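Local coordinates for protein tryptophane-5-halogenase (Microbispora sp. ATCC PTA-5024, PDB 5UAO) that probably uses a flavin-adenine dinucleotide cofactor to chlorinate a tryptophan of the lanthipeptide NAI-107 at its 5-position, at residues L254-A259 / I403-N408; Y297-A302 / E323-F328; E355-L360 / D395-F400. One frame throughout, in Å; residues are numbered along the deposited sequence.

Contact 1 (L254-A259 / I403-N408); sequences LFTDAA and IHYRFN
The backbones of L254 and Y405 come nearest to each other, CA to CA 8.0 Å, so 254-259 and 403-408 meet through side chains, with the phenol of Y405 spanning the gap. L254 meets this ring nearer its base. Its CG lies anti to the carbonyl carbon (chi1 -59°), and with the chain running on extended into CD1, the other methyl branches off to the ring: L254 CD2 stands 4.2 Å from Y405 CD2. The two side chains cross at about a right angle, and the methyl comes to the ring obliquely. Further out, T256 sends its CB toward the tyrosine, and T256 CG2 rests 3.5 Å from Y405 OH. The other branch, T256 OG1, is 4.0 Å from Y405 OH, so the methyl lies closer to the phenol than the threonine hydroxyl does. The phenol oxygen is hydrogen-bonded to E352, which fixes the polar end of a buried ring whose flank is apolar; F415, from helix 414-422, also touches Y405.

Past T256 the chain enters strand 258-264 of the seven-stranded mixed sheet through a classic beta bulge, D257 and A258 both facing F299 of the neighbouring strand 293-299. T256 therefore sits just ahead of the sheet, where its side chain also packs on V298. Across the contact, Y405 belongs to the last turn of helix 383-406, whose end is weakly bonded. Its CB points toward 254-259, and the residue, buried like its two partners, gives up 72 Å² of surface to that segment, about half of the 142 Å² buried between the two; L254 and T256 contribute 29 and 30 Å².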
loop_
_atom_site.group_PDB
_atom_site.type_symbol
_atom_site.label_atom_id
_atom_site.label_comp_id
_atom_site.label_asym_id
_atom_site.label_seq_id
_atom_site.Cartn_x
_atom_site.Cartn_y
_atom_site.Cartn_z
ATOM N N LEU A 254 14.676 -19.680 -3.686
ATOM C CA LEU A 254 15.459 -19.350 -4.850
ATOM C C LEU A 254 16.781 -20.128 -4.669
ATOM O O LEU A 254 17.593 -19.816 -3.802
ATOM C CB LEU A 254 15.591 -17.815 -4.938
ATOM C CG LEU A 254 14.246 -17.051 -5.027
ATOM C CD1 LEU A 254 14.452 -15.551 -5.059
ATOM C CD2 LEU A 254 13.580 -17.413 -6.351
ATOM N N PHE A 255 16.916 -21.207 -5.432
ATOM C CA PHE A 255 17.977 -22.202 -5.247
ATOM C C PHE A 255 19.200 -22.009 -6.174
ATOM O O PHE A 255 20.173 -22.749 -6.056
ATOM C CB PHE A 255 17.473 -23.585 -5.724
ATOM C CG PHE A 255 16.259 -24.099 -5.091
ATOM C CD1 PHE A 255 15.842 -23.700 -3.834
ATOM C CD2 PHE A 255 15.568 -25.118 -5.731
ATOM C CE1 PHE A 255 14.727 -24.291 -3.228
ATOM C CE2 PHE A 255 14.449 -25.712 -5.141
ATOM C CZ PHE A 255 14.022 -25.290 -3.897
ATOM N N THR A 256 19.100 -21.184 -7.222
ATOM C CA THR A 256 20.247 -21.026 -8.120
ATOM C C THR A 256 21.342 -20.151 -7.507
ATOM O O THR A 256 21.033 -19.291 -6.717
ATOM C CB THR A 256 19.806 -20.410 -9.453
ATOM O OG1 THR A 256 19.150 -19.174 -9.221
ATOM C CG2 THR A 256 18.849 -21.348 -10.163
ATOM N N ASP A 257 22.594 -20.324 -7.912
ATOM C CA ASP A 257 23.680 -19.582 -7.319
ATOM C C ASP A 257 24.839 -19.281 -8.235
ATOM O O ASP A 257 25.889 -18.810 -7.761
ATOM C CB ASP A 257 24.234 -20.383 -6.119
ATOM C CG ASP A 257 24.659 -21.794 -6.499
ATOM O OD1 ASP A 257 24.437 -22.286 -7.639
ATOM O OD2 ASP A 257 25.275 -22.430 -5.650
ATOM N N ALA A 258 24.701 -19.585 -9.529
ATOM C CA ALA A 258 25.774 -19.399 -10.490
ATOM C C ALA A 258 25.196 -19.130 -11.852
ATOM O O ALA A 258 24.065 -19.523 -12.126
ATOM C CB ALA A 258 26.700 -20.641 -10.529
ATOM N N ALA A 259 25.992 -18.446 -12.685
ATOM C CA ALA A 259 25.687 -18.268 -14.084
ATOM C C ALA A 259 26.926 -18.383 -14.961
ATOM O O ALA A 259 28.005 -17.823 -14.674
ATOM C CB ALA A 259 25.059 -16.904 -14.300
ATOM N N ILE A 403 7.096 -18.179 -7.448
ATOM C CA ILE A 403 6.067 -18.828 -8.262
ATOM C C ILE A 403 6.531 -19.081 -9.684
ATOM O O ILE A 403 5.838 -19.806 -10.388
ATOM C CB ILE A 403 4.700 -18.106 -8.204
ATOM C CG1 ILE A 403 4.764 -16.727 -8.852
ATOM C CG2 ILE A 403 4.273 -17.968 -6.791
ATOM C CD1 ILE A 403 3.643 -16.449 -9.758
ATOM N N HIS A 404 7.649 -18.469 -10.141
ATOM C CA HIS A 404 8.229 -18.829 -11.455
ATOM C C HIS A 404 8.828 -20.244 -11.380
ATOM O O HIS A 404 8.916 -20.966 -12.380
ATOM C CB HIS A 404 9.348 -17.908 -11.881
ATOM C CG HIS A 404 8.948 -16.476 -12.107
ATOM N ND1 HIS A 404 8.302 -15.710 -11.172
ATOM C CD2 HIS A 404 9.159 -15.661 -13.160
ATOM C CE1 HIS A 404 8.132 -14.477 -11.633
ATOM N NE2 HIS A 404 8.674 -14.416 -12.827
ATOM N N TYR A 405 9.277 -20.642 -10.180
ATOM C CA TYR A 405 9.903 -21.930 -9.973
ATOM C C TYR A 405 8.966 -23.049 -9.599
ATOM O O TYR A 405 9.034 -24.132 -10.193
ATOM C CB TYR A 405 11.043 -21.848 -8.927
ATOM C CG TYR A 405 12.360 -21.382 -9.532
ATOM C CD1 TYR A 405 13.180 -22.267 -10.216
ATOM C CD2 TYR A 405 12.732 -20.027 -9.483
ATOM C CE1 TYR A 405 14.336 -21.843 -10.780
ATOM C CE2 TYR A 405 13.892 -19.594 -10.025
ATOM C CZ TYR A 405 14.676 -20.515 -10.682
ATOM O OH TYR A 405 15.790 -20.120 -11.237
ATOM N N ARG A 406 8.044 -22.786 -8.669
ATOM C CA ARG A 406 7.150 -23.809 -8.124
ATOM C C ARG A 406 6.267 -24.424 -9.209
ATOM O O ARG A 406 5.867 -25.591 -9.081
ATOM C CB ARG A 406 6.237 -23.145 -7.093
ATOM C CG ARG A 406 5.270 -24.073 -6.382
ATOM C CD ARG A 406 6.022 -24.870 -5.363
ATOM N NE ARG A 406 5.264 -26.008 -4.900
ATOM C CZ ARG A 406 5.304 -26.477 -3.645
ATOM N NH1 ARG A 406 6.032 -25.890 -2.705
ATOM N NH2 ARG A 406 4.587 -27.525 -3.314
ATOM N N PHE A 407 5.902 -23.647 -10.247
ATOM C CA PHE A 407 4.853 -24.089 -11.170
ATOM C C PHE A 407 5.343 -24.324 -12.620
ATOM O O PHE A 407 4.521 -24.354 -13.568
ATOM C CB PHE A 407 3.703 -23.100 -11.160
ATOM C CG PHE A 407 3.075 -22.914 -9.810
ATOM C CD1 PHE A 407 2.400 -23.964 -9.201
ATOM C CD2 PHE A 407 3.162 -21.712 -9.146
ATOM C CE1 PHE A 407 1.785 -23.793 -7.979
ATOM C CE2 PHE A 407 2.618 -21.538 -7.900
ATOM C CZ PHE A 407 1.885 -22.587 -7.320
ATOM N N ASN A 408 6.672 -24.473 -12.782
ATOM C CA ASN A 408 7.220 -24.655 -14.104
ATOM C C ASN A 408 7.236 -26.131 -14.495
ATOM O O ASN A 408 8.207 -26.859 -14.263
ATOM C CB ASN A 408 8.635 -24.002 -14.236
ATOM C CG ASN A 408 9.150 -24.050 -15.683
ATOM O OD1 ASN A 408 8.471 -24.603 -16.533
ATOM N ND2 ASN A 408 10.361 -23.563 -15.920
#

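Contact 2 (Y297-A302 / E323-F328); sequences YVFSSA and EALVRF
S301 OG is hydrogen-bonded to the carboxylate of D257, while the same residue turns its CB toward 323-328, where S301 CB lies 4.1 Å from R327 NH1. R327 gets there by a chain extended from CG to NE, and the serine carbon meets the guanidinium at its edge, near its plane. This end of the contact is the more open one; R327 is exposed and also packs on P306.

Inward from S301, F299 holds its ring between its own backbone N and carbonyl carbon (chi1 60°), and the far carbon of the ring does the touching: F299 CZ is 3.9 Å from L325 CD1. The methyl arrives at the ring edge, near the plane, and the two side chains cross at about a right angle. Y297 O also lies at an edge of this ring, in its plane.

In the seven-stranded mixed sheet, 293-299 and 324-327 are not neighbours: strand 258-264 runs between them, antiparallel to both, and F299 and L325 both touch its V260. Measured end to end, 298-301 and 325-328 run 86° apart, and the nearest CA atoms, those of V298 and V326, are 9.1 Å apart. A classic beta bulge opens the edge strand, E323 and A324 both facing T261.

V298 and F328 make the third pairing, V298 CG1 being 4.0 Å from F328 CZ, again at a ring edge and near its plane. V298 is buried, with E352, W283 and W285 also against it. The F328 ring meets that of F350 with planes at about 45° and approaches the flavin cofactor, which V326 touches.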
loop_
_atom_site.group_PDB
_atom_site.type_symbol
_atom_site.label_atom_id
_atom_site.label_comp_id
_atom_site.label_asym_id
_atom_site.label_seq_id
_atom_site.Cartn_x
_atom_site.Cartn_y
_atom_site.Cartn_z
ATOM N N TYR A 297 23.276 -18.701 -18.522
ATOM C CA TYR A 297 22.640 -19.859 -17.900
ATOM C C TYR A 297 22.842 -19.782 -16.395
ATOM O O TYR A 297 23.934 -19.964 -15.856
ATOM C CB TYR A 297 23.252 -21.127 -18.467
ATOM C CG TYR A 297 22.732 -22.414 -17.967
ATOM C CD1 TYR A 297 21.613 -22.495 -17.136
ATOM C CD2 TYR A 297 23.289 -23.617 -18.436
ATOM C CE1 TYR A 297 21.137 -23.724 -16.711
ATOM C CE2 TYR A 297 22.786 -24.824 -18.035
ATOM C CZ TYR A 297 21.698 -24.875 -17.221
ATOM O OH TYR A 297 21.204 -26.103 -16.821
ATOM N N VAL A 298 21.752 -19.403 -15.763
ATOM C CA VAL A 298 21.620 -19.353 -14.327
ATOM C C VAL A 298 21.246 -20.757 -13.841
ATOM O O VAL A 298 20.230 -21.327 -14.240
ATOM C CB VAL A 298 20.475 -18.333 -13.949
ATOM C CG1 VAL A 298 20.102 -18.417 -12.471
ATOM C CG2 VAL A 298 20.905 -16.896 -14.256
ATOM N N PHE A 299 22.035 -21.287 -12.960
ATOM C CA PHE A 299 21.860 -22.711 -12.533
ATOM C C PHE A 299 22.108 -22.877 -11.034
ATOM O O PHE A 299 22.754 -22.018 -10.419
ATOM C CB PHE A 299 22.799 -23.666 -13.345
ATOM C CG PHE A 299 24.263 -23.398 -13.221
ATOM C CD1 PHE A 299 24.879 -22.422 -14.002
ATOM C CD2 PHE A 299 25.067 -24.165 -12.421
ATOM C CE1 PHE A 299 26.249 -22.213 -13.911
ATOM C CE2 PHE A 299 26.428 -23.933 -12.282
ATOM C CZ PHE A 299 27.037 -22.965 -13.046
ATOM N N SER A 300 21.643 -24.015 -10.479
ATOM C CA SER A 300 22.065 -24.508 -9.152
ATOM C C SER A 300 23.319 -25.321 -9.244
ATOM O O SER A 300 23.332 -26.421 -9.862
ATOM C CB SER A 300 21.015 -25.434 -8.566
ATOM O OG SER A 300 21.629 -26.052 -7.421
ATOM N N SER A 301 24.394 -24.830 -8.639
ATOM C CA SER A 301 25.670 -25.548 -8.685
ATOM C C SER A 301 25.552 -26.922 -7.931
ATOM O O SER A 301 26.295 -27.866 -8.203
ATOM C CB SER A 301 26.812 -24.699 -8.129
ATOM O OG SER A 301 26.604 -24.497 -6.760
ATOM N N ALA A 302 24.550 -27.044 -7.066
ATOM C CA ALA A 302 24.307 -28.327 -6.406
ATOM C C ALA A 302 23.800 -29.357 -7.409
ATOM O O ALA A 302 23.952 -30.576 -7.198
ATOM C CB ALA A 302 23.320 -28.129 -5.269
ATOM N N GLU A 323 32.164 -17.056 -21.759
ATOM C CA GLU A 323 32.925 -15.886 -21.360
ATOM C C GLU A 323 33.311 -15.884 -19.913
ATOM O O GLU A 323 34.459 -15.550 -19.587
ATOM C CB GLU A 323 32.180 -14.558 -21.672
ATOM N N ALA A 324 32.346 -16.127 -19.028
ATOM C CA ALA A 324 32.564 -15.917 -17.578
ATOM C C ALA A 324 31.670 -16.848 -16.753
ATOM O O ALA A 324 30.610 -17.289 -17.212
ATOM C CB ALA A 324 32.320 -14.472 -17.205
ATOM N N LEU A 325 32.136 -17.194 -15.565
ATOM C CA LEU A 325 31.318 -17.843 -14.539
ATOM C C LEU A 325 31.124 -16.811 -13.394
ATOM O O LEU A 325 32.096 -16.290 -12.860
ATOM C CB LEU A 325 32.024 -19.052 -13.978
ATOM C CG LEU A 325 31.353 -19.743 -12.778
ATOM C CD1 LEU A 325 30.065 -20.454 -13.158
ATOM C CD2 LEU A 325 32.387 -20.726 -12.241
ATOM N N VAL A 326 29.896 -16.519 -13.036
ATOM C CA VAL A 326 29.590 -15.546 -12.000
ATOM C C VAL A 326 28.830 -16.280 -10.869
ATOM O O VAL A 326 27.907 -16.992 -11.164
ATOM C CB VAL A 326 28.708 -14.455 -12.621
ATOM C CG1 VAL A 326 28.167 -13.515 -11.573
ATOM C CG2 VAL A 326 29.499 -13.671 -13.668
ATOM N N ARG A 327 29.155 -16.039 -9.595
ATOM C CA ARG A 327 28.474 -16.699 -8.467
ATOM C C ARG A 327 27.694 -15.657 -7.701
ATOM O O ARG A 327 28.000 -14.444 -7.746
ATOM C CB ARG A 327 29.500 -17.385 -7.555
ATOM C CG ARG A 327 30.393 -18.363 -8.273
ATOM C CD ARG A 327 30.917 -19.402 -7.326
ATOM N NE ARG A 327 31.657 -20.428 -8.061
ATOM C CZ ARG A 327 31.196 -21.612 -8.431
ATOM N NH1 ARG A 327 29.972 -22.029 -8.106
ATOM N NH2 ARG A 327 32.015 -22.416 -9.098
ATOM N N PHE A 328 26.655 -16.077 -7.057
ATOM C CA PHE A 328 25.804 -15.120 -6.323
ATOM C C PHE A 328 25.034 -15.800 -5.249
ATOM O O PHE A 328 25.002 -17.027 -5.191
ATOM C CB PHE A 328 24.858 -14.374 -7.269
ATOM C CG PHE A 328 23.923 -15.270 -8.055
ATOM C CD1 PHE A 328 22.744 -15.738 -7.466
ATOM C CD2 PHE A 328 24.222 -15.657 -9.343
ATOM C CE1 PHE A 328 21.866 -16.533 -8.187
ATOM C CE2 PHE A 328 23.333 -16.438 -10.074
ATOM C CZ PHE A 328 22.185 -16.900 -9.472
#

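Contact 3 (E355-L360 / D395-F400); sequences ESSGLL and DAIRWF. With FAD (flavin-adenine dinucleotide), chain E.
E355 reaches across to F400 from a CB that points toward helix 383-406. Its CG, anti to the carbonyl carbon, comes 3.7 Å from F400 CE2. A bend at chi2 (-78°) then brings the carboxylate obliquely onto the CE2-CZ side of the ring, the two side chains crossing at about a right angle: E355 CD lies 3.5 Å from F400 CE2, E355 OE1 4.1 Å from the same F400 CE2, and E355 OE2 3.6 Å from F400 CZ. Carboxylate and ring planes are 34° apart. At the tip, OE2 takes a hydrogen bond from H404 NE2, and H404 is itself steadied through ND1 by F400 O and packs edge-to-face with the F400 ring. With an alanine here, H404 would probably lose its carboxylate mate and F400 the packing at CE2 and CZ.

S357 adds a lighter touch, its OG 4.0 Å from I397 CG2. From there the chain runs on past the flavin: L359 N donates to FAD O2 at 2.7 Å, 158° at the hydrogen, so a backbone N-H grips this oxygen, and a side chain on G358 would collide with FAD N1. Helix 358-372 lies beside helix 383-406; I105 and F107 of strand 104-108 also touch E355, and helix 76-85 brings M78 to L359 and Y77 to L360.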
loop_
_atom_site.group_PDB
_atom_site.type_symbol
_atom_site.label_atom_id
_atom_site.label_comp_id
_atom_site.label_asym_id
_atom_site.label_seq_id
_atom_site.Cartn_x
_atom_site.Cartn_y
_atom_site.Cartn_z
ATOM N N GLU A 355 13.353 -11.417 -13.469
ATOM C CA GLU A 355 12.415 -10.276 -13.767
ATOM C C GLU A 355 13.101 -8.909 -13.894
ATOM O O GLU A 355 12.445 -7.852 -13.795
ATOM C CB GLU A 355 11.329 -10.245 -12.691
ATOM C CG GLU A 355 10.338 -11.388 -12.829
ATOM C CD GLU A 355 9.315 -11.169 -13.931
ATOM O OE1 GLU A 355 9.332 -10.067 -14.549
ATOM O OE2 GLU A 355 8.565 -12.126 -14.247
ATOM N N SER A 356 14.430 -8.951 -14.061
ATOM C CA SER A 356 15.355 -7.782 -13.949
ATOM C C SER A 356 14.974 -6.683 -12.994
ATOM O O SER A 356 14.670 -5.559 -13.354
ATOM C CB SER A 356 15.656 -7.164 -15.303
ATOM O OG SER A 356 14.548 -7.195 -16.084
ATOM N N SER A 357 14.932 -7.054 -11.750
ATOM C CA SER A 357 14.656 -6.129 -10.702
ATOM C C SER A 357 15.922 -5.461 -10.145
ATOM O O SER A 357 15.805 -4.588 -9.334
ATOM C CB SER A 357 14.015 -6.910 -9.561
ATOM O OG SER A 357 14.732 -8.093 -9.362
ATOM N N GLY A 358 17.133 -5.887 -10.521
ATOM C CA GLY A 358 18.367 -5.362 -9.897
ATOM C C GLY A 358 18.506 -3.845 -9.958
ATOM O O GLY A 358 18.623 -3.184 -8.910
ATOM N N LEU A 359 18.477 -3.310 -11.176
ATOM C CA LEU A 359 18.593 -1.873 -11.445
ATOM C C LEU A 359 17.399 -1.080 -10.865
ATOM O O LEU A 359 17.548 0.038 -10.346
ATOM C CB LEU A 359 18.755 -1.589 -12.925
ATOM C CG LEU A 359 20.226 -1.378 -13.401
ATOM C CD1 LEU A 359 21.167 -2.276 -12.740
ATOM C CD2 LEU A 359 20.453 -1.519 -14.890
ATOM N N LEU A 360 16.229 -1.669 -10.946
ATOM C CA LEU A 360 15.065 -1.077 -10.326
ATOM C C LEU A 360 15.282 -0.861 -8.871
ATOM O O LEU A 360 14.931 0.173 -8.326
ATOM C CB LEU A 360 13.851 -2.011 -10.515
ATOM C CG LEU A 360 12.556 -1.659 -9.760
ATOM C CD1 LEU A 360 11.993 -0.294 -10.147
ATOM C CD2 LEU A 360 11.484 -2.678 -10.010
ATOM N N ASP A 395 11.189 -8.449 -0.334
ATOM C CA ASP A 395 10.487 -9.650 0.059
ATOM C C ASP A 395 9.341 -10.002 -0.902
ATOM O O ASP A 395 9.151 -11.202 -1.212
ATOM C CB ASP A 395 9.986 -9.543 1.511
ATOM C CG ASP A 395 11.133 -9.643 2.564
ATOM O OD1 ASP A 395 12.279 -10.069 2.246
ATOM O OD2 ASP A 395 10.886 -9.310 3.746
ATOM N N ALA A 396 8.623 -8.993 -1.373
ATOM C CA ALA A 396 7.574 -9.198 -2.351
ATOM C C ALA A 396 8.152 -9.750 -3.695
ATOM O O ALA A 396 7.490 -10.572 -4.338
ATOM C CB ALA A 396 6.745 -7.924 -2.579
ATOM N N ILE A 397 9.288 -9.208 -4.149
ATOM C CA ILE A 397 9.953 -9.689 -5.337
ATOM C C ILE A 397 10.323 -11.132 -5.131
ATOM O O ILE A 397 10.165 -11.934 -6.031
ATOM C CB ILE A 397 11.135 -8.835 -5.690
ATOM C CG1 ILE A 397 10.629 -7.516 -6.252
ATOM C CG2 ILE A 397 12.024 -9.488 -6.704
ATOM C CD1 ILE A 397 11.650 -6.418 -6.213
ATOM N N ARG A 398 10.780 -11.475 -3.931
ATOM C CA ARG A 398 11.177 -12.841 -3.665
ATOM C C ARG A 398 10.013 -13.813 -3.905
ATOM O O ARG A 398 10.161 -14.826 -4.585
ATOM C CB ARG A 398 11.769 -12.965 -2.241
ATOM C CG ARG A 398 12.044 -14.384 -1.803
ATOM C CD ARG A 398 11.030 -14.860 -0.825
ATOM N NE ARG A 398 11.348 -16.181 -0.282
ATOM C CZ ARG A 398 11.909 -16.434 0.901
ATOM N NH1 ARG A 398 12.165 -15.487 1.773
ATOM N NH2 ARG A 398 12.142 -17.706 1.248
ATOM N N TRP A 399 8.889 -13.535 -3.286
ATOM C CA TRP A 399 7.714 -14.378 -3.427
ATOM C C TRP A 399 7.184 -14.405 -4.839
ATOM O O TRP A 399 6.785 -15.435 -5.302
ATOM C CB TRP A 399 6.596 -13.990 -2.464
ATOM C CG TRP A 399 7.018 -14.092 -1.057
ATOM C CD1 TRP A 399 7.121 -13.067 -0.184
ATOM C CD2 TRP A 399 7.489 -15.257 -0.371
ATOM N NE1 TRP A 399 7.563 -13.522 1.026
ATOM C CE2 TRP A 399 7.877 -14.844 0.923
ATOM C CE3 TRP A 399 7.680 -16.595 -0.745
ATOM C CZ2 TRP A 399 8.365 -15.726 1.891
ATOM C CZ3 TRP A 399 8.188 -17.466 0.193
ATOM C CH2 TRP A 399 8.516 -17.022 1.520
ATOM N N PHE A 400 7.278 -13.308 -5.579
ATOM C CA PHE A 400 6.916 -13.368 -7.004
ATOM C C PHE A 400 7.845 -14.285 -7.805
ATOM O O PHE A 400 7.387 -15.052 -8.635
ATOM C CB PHE A 400 6.971 -11.915 -7.563
ATOM C CG PHE A 400 6.682 -11.790 -9.045
ATOM C CD1 PHE A 400 5.631 -12.470 -9.634
ATOM C CD2 PHE A 400 7.421 -10.921 -9.829
ATOM C CE1 PHE A 400 5.327 -12.299 -10.980
ATOM C CE2 PHE A 400 7.135 -10.739 -11.177
ATOM C CZ PHE A 400 6.083 -11.421 -11.743
HETATM P PA FAD E . 29.604 -4.655 -8.335
HETATM O O1A FAD E . 29.305 -4.484 -9.825
HETATM O O2A FAD E . 30.026 -6.007 -7.727
HETATM O O5B FAD E . 30.614 -3.500 -7.853
HETATM C C5B FAD E . 31.335 -3.498 -6.638
HETATM C C4B FAD E . 32.317 -2.342 -6.698
HETATM O O4B FAD E . 32.795 -2.311 -5.350
HETATM C C3B FAD E . 33.550 -2.485 -7.614
HETATM O O3B FAD E . 33.898 -1.198 -8.334
HETATM C C2B FAD E . 34.673 -2.868 -6.645
HETATM O O2B FAD E . 36.044 -2.490 -7.073
HETATM C C1B FAD E . 34.213 -2.126 -5.389
HETATM N N9A FAD E . 34.865 -2.664 -4.171
HETATM C C8A FAD E . 34.622 -3.872 -3.579
HETATM N N7A FAD E . 35.402 -3.995 -2.470
HETATM C C5A FAD E . 36.153 -2.869 -2.386
HETATM C C6A FAD E . 37.211 -2.411 -1.493
HETATM N N6A FAD E . 37.595 -3.193 -0.441
HETATM N N1A FAD E . 37.720 -1.208 -1.720
HETATM C C2A FAD E . 37.327 -0.415 -2.736
HETATM N N3A FAD E . 36.384 -0.794 -3.599
HETATM C C4A FAD E . 35.787 -1.993 -3.464
HETATM N N1 FAD E . 20.268 -6.397 -12.734
HETATM C C2 FAD E . 19.388 -5.897 -13.665
HETATM O O2 FAD E . 18.804 -4.783 -13.469
HETATM N N3 FAD E . 19.129 -6.563 -14.823
HETATM C C4 FAD E . 19.704 -7.740 -15.143
HETATM O O4 FAD E . 19.380 -8.290 -16.242
HETATM C C4X FAD E . 20.677 -8.326 -14.162
HETATM N N5 FAD E . 21.275 -9.538 -14.336
HETATM C C5X FAD E . 22.148 -10.053 -13.437
HETATM C C6 FAD E . 22.722 -11.295 -13.680
HETATM C C7 FAD E . 23.591 -11.872 -12.772
HETATM C C7M FAD E . 24.252 -13.198 -13.012
HETATM C C8 FAD E . 23.961 -11.144 -11.561
HETATM C C8M FAD E . 24.925 -11.784 -10.583
HETATM C C9 FAD E . 23.383 -9.912 -11.311
HETATM C C9A FAD E . 22.464 -9.316 -12.178
HETATM N N10 FAD E . 21.846 -8.045 -11.911
HETATM C C10 FAD E . 20.935 -7.561 -12.904
HETATM C "C1'" FAD E . 22.133 -7.141 -10.755
HETATM C "C2'" FAD E . 23.079 -6.022 -11.407
HETATM O "O2'" FAD E . 24.086 -6.817 -12.021
HETATM C "C3'" FAD E . 24.134 -5.033 -10.792
HETATM O "O3'" FAD E . 25.167 -4.392 -11.630
HETATM C "C4'" FAD E . 25.178 -5.851 -10.090
HETATM O "O4'" FAD E . 24.808 -7.263 -10.065
HETATM C "C5'" FAD E . 25.450 -5.114 -8.778
HETATM O "O5'" FAD E . 26.146 -3.926 -9.021
HETATM P P FAD E . 27.039 -3.426 -7.745
HETATM O O1P FAD E . 26.252 -3.530 -6.510
HETATM O O2P FAD E . 27.468 -2.039 -8.207
HETATM O O3P FAD E . 28.250 -4.390 -7.455
#

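In the fold
Segment 254-259 of contact 1 and both segments of contact 2 reach the seven-stranded sheet, the two centres 13 Å apart: A258 O is 2.8 Å from F299 N, and D257 OD2 is 2.7 Å from S301 OG. Contact 3 joins contact 1 through helix 383-406, whose last turns supply both; H404 NE2 to E355 OE2, 2.7 Å, is a probable hydrogen bond between them. Contacts 2 and 3 do not touch, their nearest atoms about 9 Å apart. Each contact has a part near the cofactor: 355-360 of contact 3 meets the pyrimidine end of the flavin, the F328 side chain of contact 2 is about 4 Å from FAD, and A259 of contact 1 touches FAD while the T256 side chain stays about 9 Å off.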